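Local coordinates for N-acetylneuraminic acid outer membrane channel protein NanC (Escherichia coli, PDB 2WJR) that forms a monomeric, weakly anion-selective outer membrane channel through which the sialic acid N-acetylneuraminic acid enters the bacterium, at residues A[122-127]-A[150-155]; A[180-185]-A[208-213]. The protein carries 1 engineered substitution. All blocks are in the same frame, centred on the assembly; numbering follows the deposited sequence.

Contact 1. Residues A[122-127]-A[150-155]; sequences SRDNVH and YSKQND. With PO4 (phosphate ion), chain D.
Lys152 reaches across to Asp124 and grips its carboxylate in a salt bridge: NZ lies 2.9 Å from OD1, on the syn lone pair, with a weaker bond to OD2. A turn at chi2 (-66°) folds the lysine chain back toward the neighbouring segment and lays its CD beside Val126 CG2. Lys110 pairs with Asp124 OD2 and Tyr158 offers Lys152 a cation-pi contact, which makes this a small charge cluster. A methionine in place of Lys152 would probably leave the Asp124 carboxylate leaning on Lys110 and a water, with its OD1 missing a positive mate. That water also donates to Asn125 O and accepts from Asn154 N, tying the two loops together.

Past the His127-Ser151 pair one more main-chain bond, Gln153 N to Asn125 O (3.0 Å), carries on, and side-chain amides join in. Asn154 ND2 points almost straight at Arg123 O (174° at the hydrogen), although the modelled 2.5 Å is short enough to be doubtful. Asn125 ND2 bonds Gln153 OE1 at 3.2 Å, the two amides running alongside with their planes 68° apart. Asn125 OD1 accepts from the backbone N of Lys110, which holds that amide from its other end, and Tyr107 OH also bonds Gln153 OE1. His127 NE2 and Gln153 NE2 share a water, while Tyr105 OH is hydrogen-bonded to His127 ND1. At the far end Arg123 NE holds phosphate O2 at 2.7 Å; the ion probably came from the crystallisation liquor.

Toward the membrane the hairpin of strands 126-136 and 141-152 becomes regular: His127 and Ser151 form a hydrogen-bonded antiparallel pair, N to O 3.0 Å in both directions. Packing is modest, Val126 CG1 meeting Tyr150 CB at 3.7 Å. Side-chain amides and a salt bridge thus supplement the main-chain bonds where the strands end.

Contact 2. Residues A[180-185]-A[208-213]; sequences ITPYIE and IGVSFK
Tyr183 lays its ring across Gly209 where two antiparallel strands of the NanC beta-barrel, 180-188 and 198-212, run side by side through the membrane. CG sits between the backbone N and the carbonyl carbon (chi1 63°), a setting that swings the ring over the partner strand. Gly209 CA comes to 3.8 Å from the ring centroid and only 18° off its normal, a CH-pi contact over the face. This is the cross-strand pairing known as aromatic rescue of glycine, and it needs the bare backbone: a beta carbon on Gly209 would lie 2.4 Å from Tyr183 CZ. Beyond the glycine the tyrosine hydroxyl bonds Asp3, so one side chain spans strand 198-212 to reach strand 2-9.

Beneath the ring the same two residues form a hydrogen-bonded pair, Tyr183 N to Gly209 O at 2.7 Å, with Gly209 N returning the bond to Tyr183 O. Thr181 and Ser211 make the next such pair, their side chains on the tyrosine's face of the sheet.

The other face is apolar, as expected of a barrel surface turned to lipid. Ile180 and Val210 lie alongside each other, CG2 to CG2 at 3.7 Å. Phe212 crosses Ile180 obliquely, CE2 to CG2 at 3.8 Å, and Val210 CG2 sits over one face of that phenyl ring, offset to its rim. Pro182 faces Val210 in a non-hydrogen-bonded pair. Farther along, Ile184 sends CG1 away from the partner strand and leaves CG2 to touch Ile208 CD1 at 3.9 Å.

Back on the tyrosine side, Thr181 OG1 stands beside its own backbone N (chi1 -56°), where water 4 meets it at 2.9 Å and donates a hydrogen bond to Ser211 O at 3.0 Å.

Overall arrangement
Both contacts join antiparallel neighbours of the same barrel, on opposite sides of the chain's centre, with centres about 33 Å and nearest atoms about 12 Å apart. They share no strand. Contact 1 is partly buried and sits at the extracellular rim, where the pairing of strands 126-136 and 141-152 gives way to loops; charges, side-chain amides and bridging waters hold it. Contact 2 is a surface contact within the transmembrane wall, regular strand over nearly its whole length, and it combines main-chain bonds with an apolar face probably turned to lipid and an aromatic-glycine pairing. The difference is consistent with their places: polar groups at the extracellular end, apolar side chains on one face within the membrane span.

Contact 1. Residues A[122-127]-A[150-155]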
loop_
_atom_site.group_PDB
_atom_site.type_symbol
_atom_site.label_atom_id
_atom_site.label_comp_id
_atom_site.label_asym_id
_atom_site.label_seq_id
_atom_site.Cartn_x
_atom_site.Cartn_y
_atom_site.Cartn_z
ATOM N N SER A 122 6.316 -16.306 -18.402
ATOM C CA SER A 122 5.733 -16.883 -17.199
ATOM C C SER A 122 4.826 -15.826 -16.580
ATOM O O SER A 122 4.447 -14.869 -17.252
ATOM C CB SER A 122 6.847 -17.333 -16.253
ATOM O OG SER A 122 6.336 -17.889 -15.048
ATOM N N ARG A 123 4.509 -15.986 -15.300
ATOM C CA ARG A 123 3.616 -15.071 -14.604
ATOM C C ARG A 123 4.282 -14.607 -13.308
ATOM O O ARG A 123 4.673 -15.418 -12.475
ATOM C CB ARG A 123 2.320 -15.809 -14.304
ATOM C CG ARG A 123 1.087 -15.031 -14.537
ATOM C CD ARG A 123 -0.139 -15.867 -14.211
ATOM N NE ARG A 123 -0.591 -16.655 -15.350
ATOM C CZ ARG A 123 -1.265 -16.170 -16.393
ATOM N NH1 ARG A 123 -1.571 -14.885 -16.471
ATOM N NH2 ARG A 123 -1.624 -16.986 -17.371
ATOM N N ASP A 124 4.382 -13.300 -13.153
ATOM C CA ASP A 124 5.122 -12.714 -12.070
ATOM C C ASP A 124 4.146 -12.497 -10.907
ATOM O O ASP A 124 3.755 -11.381 -10.598
ATOM C CB ASP A 124 5.791 -11.416 -12.482
ATOM C CG ASP A 124 6.454 -10.712 -11.325
ATOM O OD1 ASP A 124 7.045 -11.397 -10.464
ATOM O OD2 ASP A 124 6.372 -9.476 -11.270
ATOM N N ASN A 125 3.823 -13.598 -10.266
ATOM C CA ASN A 125 2.890 -13.596 -9.141
ATOM C C ASN A 125 3.671 -13.385 -7.855
ATOM O O ASN A 125 4.864 -13.739 -7.751
ATOM C CB ASN A 125 2.123 -14.892 -9.085
ATOM C CG ASN A 125 1.396 -15.193 -10.366
ATOM O OD1 ASN A 125 0.897 -14.277 -11.045
ATOM N ND2 ASN A 125 1.327 -16.487 -10.720
ATOM N N VAL A 126 3.006 -12.789 -6.865
ATOM C CA VAL A 126 3.684 -12.334 -5.686
ATOM C C VAL A 126 2.923 -12.686 -4.399
ATOM O O VAL A 126 1.697 -12.578 -4.344
ATOM C CB VAL A 126 3.884 -10.822 -5.748
ATOM C CG1 VAL A 126 4.323 -10.300 -4.364
ATOM C CG2 VAL A 126 4.909 -10.444 -6.838
ATOM N N HIS A 127 3.667 -13.117 -3.387
ATOM C CA HIS A 127 3.132 -13.331 -2.034
ATOM C C HIS A 127 3.457 -12.110 -1.228
ATOM O O HIS A 127 4.625 -11.757 -1.111
ATOM C CB HIS A 127 3.809 -14.512 -1.362
ATOM C CG HIS A 127 3.557 -15.829 -2.020
ATOM N ND1 HIS A 127 2.335 -16.462 -1.982
ATOM C CD2 HIS A 127 4.386 -16.651 -2.711
ATOM C CE1 HIS A 127 2.409 -17.602 -2.642
ATOM N NE2 HIS A 127 3.645 -17.744 -3.090
ATOM N N TYR A 150 7.320 -8.756 0.562
ATOM C CA TYR A 150 6.798 -9.527 -0.549
ATOM C C TYR A 150 7.895 -10.313 -1.240
ATOM O O TYR A 150 9.051 -9.901 -1.245
ATOM C CB TYR A 150 6.020 -8.678 -1.551
ATOM C CG TYR A 150 6.528 -7.297 -1.812
ATOM C CD1 TYR A 150 7.737 -7.092 -2.465
ATOM C CD2 TYR A 150 5.784 -6.191 -1.466
ATOM C CE1 TYR A 150 8.191 -5.824 -2.762
ATOM C CE2 TYR A 150 6.225 -4.916 -1.746
ATOM C CZ TYR A 150 7.446 -4.729 -2.397
ATOM O OH TYR A 150 7.914 -3.454 -2.669
ATOM N N SER A 151 7.493 -11.438 -1.793
ATOM C CA SER A 151 8.418 -12.368 -2.450
ATOM C C SER A 151 7.808 -12.911 -3.717
ATOM O O SER A 151 6.591 -13.004 -3.856
ATOM C CB SER A 151 8.750 -13.530 -1.508
ATOM O OG SER A 151 7.592 -14.283 -1.246
ATOM N N LYS A 152 8.675 -13.275 -4.656
ATOM C CA LYS A 152 8.262 -13.787 -5.941
ATOM C C LYS A 152 7.933 -15.247 -5.880
ATOM O O LYS A 152 8.666 -16.042 -5.277
ATOM C CB LYS A 152 9.388 -13.593 -6.977
ATOM C CG LYS A 152 9.879 -12.184 -7.117
ATOM C CD LYS A 152 8.812 -11.287 -7.671
ATOM C CE LYS A 152 9.348 -10.023 -8.291
ATOM N NZ LYS A 152 8.275 -9.245 -8.916
ATOM N N GLN A 153 6.840 -15.625 -6.529
ATOM C CA GLN A 153 6.502 -17.027 -6.641
ATOM C C GLN A 153 7.366 -17.700 -7.739
ATOM O O GLN A 153 7.779 -18.850 -7.598
ATOM C CB GLN A 153 5.020 -17.183 -6.956
ATOM C CG GLN A 153 4.552 -18.594 -7.199
ATOM C CD GLN A 153 3.039 -18.681 -7.299
ATOM O OE1 GLN A 153 2.408 -17.945 -8.071
ATOM N NE2 GLN A 153 2.448 -19.567 -6.507
ATOM N N ASN A 154 7.613 -16.971 -8.819
ATOM C CA ASN A 154 8.253 -17.539 -10.025
ATOM C C ASN A 154 9.622 -16.905 -10.273
ATOM O O ASN A 154 10.151 -16.212 -9.405
ATOM C CB ASN A 154 7.302 -17.380 -11.212
ATOM C CG ASN A 154 6.096 -18.269 -11.103
ATOM O OD1 ASN A 154 6.208 -19.413 -10.668
ATOM N ND2 ASN A 154 4.921 -17.757 -11.493
ATOM N N ASP A 155 10.212 -17.119 -11.453
ATOM C CA ASP A 155 11.615 -16.744 -11.671
ATOM C C ASP A 155 11.773 -15.290 -12.088
ATOM O O ASP A 155 12.154 -14.989 -13.214
ATOM C CB ASP A 155 12.251 -17.698 -12.708
ATOM C CG ASP A 155 13.730 -17.461 -12.898
ATOM O OD1 ASP A 155 14.368 -16.850 -12.003
ATOM O OD2 ASP A 155 14.258 -17.900 -13.964
HETATM P P PO4 D . 2.089 -19.460 -16.256
HETATM O O1 PO4 D . 1.787 -20.872 -16.699
HETATM O O2 PO4 D . 0.841 -18.925 -15.587
HETATM O O3 PO4 D . 3.242 -19.464 -15.263
HETATM O O4 PO4 D . 2.463 -18.631 -17.469
HETATM O O HOH W 1 9.062 -18.133 -13.920
HETATM O O HOH W 2 6.917 -14.034 -9.432
HETATM O O HOH W 3 4.463 -20.185 -4.135
#

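Contact 2. Residues A[180-185]-A[208-213]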
loop_
_atom_site.group_PDB
_atom_site.type_symbol
_atom_site.label_atom_id
_atom_site.label_comp_id
_atom_site.label_asym_id
_atom_site.label_seq_id
_atom_site.Cartn_x
_atom_site.Cartn_y
_atom_site.Cartn_z
ATOM N N ILE A 180 -10.629 17.066 8.476
ATOM C CA ILE A 180 -9.424 17.411 7.687
ATOM C C ILE A 180 -8.168 16.949 8.435
ATOM O O ILE A 180 -7.875 17.418 9.534
ATOM C CB ILE A 180 -9.269 18.927 7.394
ATOM C CG1 ILE A 180 -10.536 19.513 6.757
ATOM C CG2 ILE A 180 -8.076 19.180 6.471
ATOM C CD1 ILE A 180 -10.422 21.032 6.506
ATOM N N THR A 181 -7.435 16.020 7.822
ATOM C CA THR A 181 -6.291 15.419 8.472
ATOM C C THR A 181 -5.069 15.491 7.567
ATOM O O THR A 181 -4.837 14.581 6.791
ATOM C CB THR A 181 -6.584 13.947 8.861
ATOM O OG1 THR A 181 -7.758 13.897 9.679
ATOM C CG2 THR A 181 -5.418 13.341 9.630
ATOM N N PRO A 182 -4.296 16.590 7.655
ATOM C CA PRO A 182 -3.005 16.624 6.961
ATOM C C PRO A 182 -2.065 15.573 7.535
ATOM O O PRO A 182 -2.164 15.232 8.708
ATOM C CB PRO A 182 -2.470 18.032 7.262
ATOM C CG PRO A 182 -3.670 18.816 7.713
ATOM C CD PRO A 182 -4.508 17.823 8.441
ATOM N N TYR A 183 -1.170 15.047 6.705
ATOM C CA TYR A 183 -0.164 14.108 7.196
ATOM C C TYR A 183 1.151 14.212 6.455
ATOM O O TYR A 183 1.218 14.697 5.326
ATOM C CB TYR A 183 -0.675 12.664 7.121
ATOM C CG TYR A 183 -0.981 12.148 5.743
ATOM C CD1 TYR A 183 -2.251 12.296 5.188
ATOM C CD2 TYR A 183 -0.018 11.470 4.998
ATOM C CE1 TYR A 183 -2.543 11.798 3.917
ATOM C CE2 TYR A 183 -0.302 10.964 3.739
ATOM C CZ TYR A 183 -1.562 11.122 3.202
ATOM O OH TYR A 183 -1.859 10.627 1.955
ATOM N N ILE A 184 2.197 13.766 7.123
ATOM C CA ILE A 184 3.495 13.596 6.484
ATOM C C ILE A 184 3.894 12.139 6.628
ATOM O O ILE A 184 3.422 11.450 7.524
ATOM C CB ILE A 184 4.560 14.527 7.091
ATOM C CG1 ILE A 184 4.760 14.249 8.570
ATOM C CG2 ILE A 184 4.150 15.960 6.851
ATOM C CD1 ILE A 184 5.935 15.003 9.167
ATOM N N GLU A 185 4.760 11.687 5.739
ATOM C CA GLU A 185 5.071 10.276 5.643
ATOM C C GLU A 185 6.486 10.084 5.147
ATOM O O GLU A 185 6.934 10.780 4.245
ATOM C CB GLU A 185 4.063 9.593 4.702
ATOM C CG GLU A 185 4.367 8.148 4.346
ATOM C CD GLU A 185 3.312 7.516 3.455
ATOM O OE1 GLU A 185 3.517 6.362 2.998
ATOM O OE2 GLU A 185 2.281 8.162 3.221
ATOM N N ILE A 208 3.707 13.911 1.479
ATOM C CA ILE A 208 2.820 14.795 2.215
ATOM C C ILE A 208 1.435 14.670 1.619
ATOM O O ILE A 208 1.271 14.544 0.402
ATOM C CB ILE A 208 3.304 16.255 2.173
ATOM C CG1 ILE A 208 2.415 17.142 3.065
ATOM C CG2 ILE A 208 3.317 16.750 0.733
ATOM C CD1 ILE A 208 3.194 18.203 3.863
ATOM N N GLY A 209 0.433 14.682 2.492
ATOM C CA GLY A 209 -0.936 14.529 2.045
ATOM C C GLY A 209 -1.955 15.049 3.035
ATOM O O GLY A 209 -1.622 15.548 4.106
ATOM N N VAL A 210 -3.216 14.914 2.648
ATOM C CA VAL A 210 -4.327 15.308 3.510
ATOM C C VAL A 210 -5.538 14.467 3.164
ATOM O O VAL A 210 -5.810 14.178 2.001
ATOM C CB VAL A 210 -4.647 16.829 3.388
ATOM C CG1 VAL A 210 -4.826 17.207 1.950
ATOM C CG2 VAL A 210 -5.871 17.214 4.226
ATOM N N SER A 211 -6.249 14.060 4.202
ATOM C CA SER A 211 -7.456 13.288 4.044
ATOM C C SER A 211 -8.633 14.133 4.519
ATOM O O SER A 211 -8.561 14.743 5.575
ATOM C CB SER A 211 -7.391 12.010 4.880
ATOM O OG SER A 211 -8.568 11.260 4.692
ATOM N N PHE A 212 -9.704 14.119 3.735
ATOM C CA PHE A 212 -10.932 14.863 4.014
ATOM C C PHE A 212 -12.106 13.922 4.230
ATOM O O PHE A 212 -12.445 13.158 3.325
ATOM C CB PHE A 212 -11.277 15.739 2.829
ATOM C CG PHE A 212 -10.224 16.746 2.482
ATOM C CD1 PHE A 212 -9.337 16.516 1.440
ATOM C CD2 PHE A 212 -10.152 17.946 3.169
ATOM C CE1 PHE A 212 -8.376 17.471 1.094
ATOM C CE2 PHE A 212 -9.204 18.915 2.828
ATOM C CZ PHE A 212 -8.312 18.675 1.795
ATOM N N LYS A 213 -12.717 13.981 5.415
ATOM C CA LYS A 213 -13.955 13.234 5.699
ATOM C C LYS A 213 -15.156 14.022 5.232
ATOM O O LYS A 213 -15.068 15.233 5.028
ATOM C CB LYS A 213 -14.131 12.989 7.189
ATOM C CG LYS A 213 -13.069 12.180 7.856
ATOM C CD LYS A 213 -13.440 11.962 9.318
ATOM C CE LYS A 213 -12.262 11.444 10.112
ATOM N NZ LYS A 213 -11.747 10.167 9.533
HETATM O O HOH W 4 -10.018 13.703 7.932
#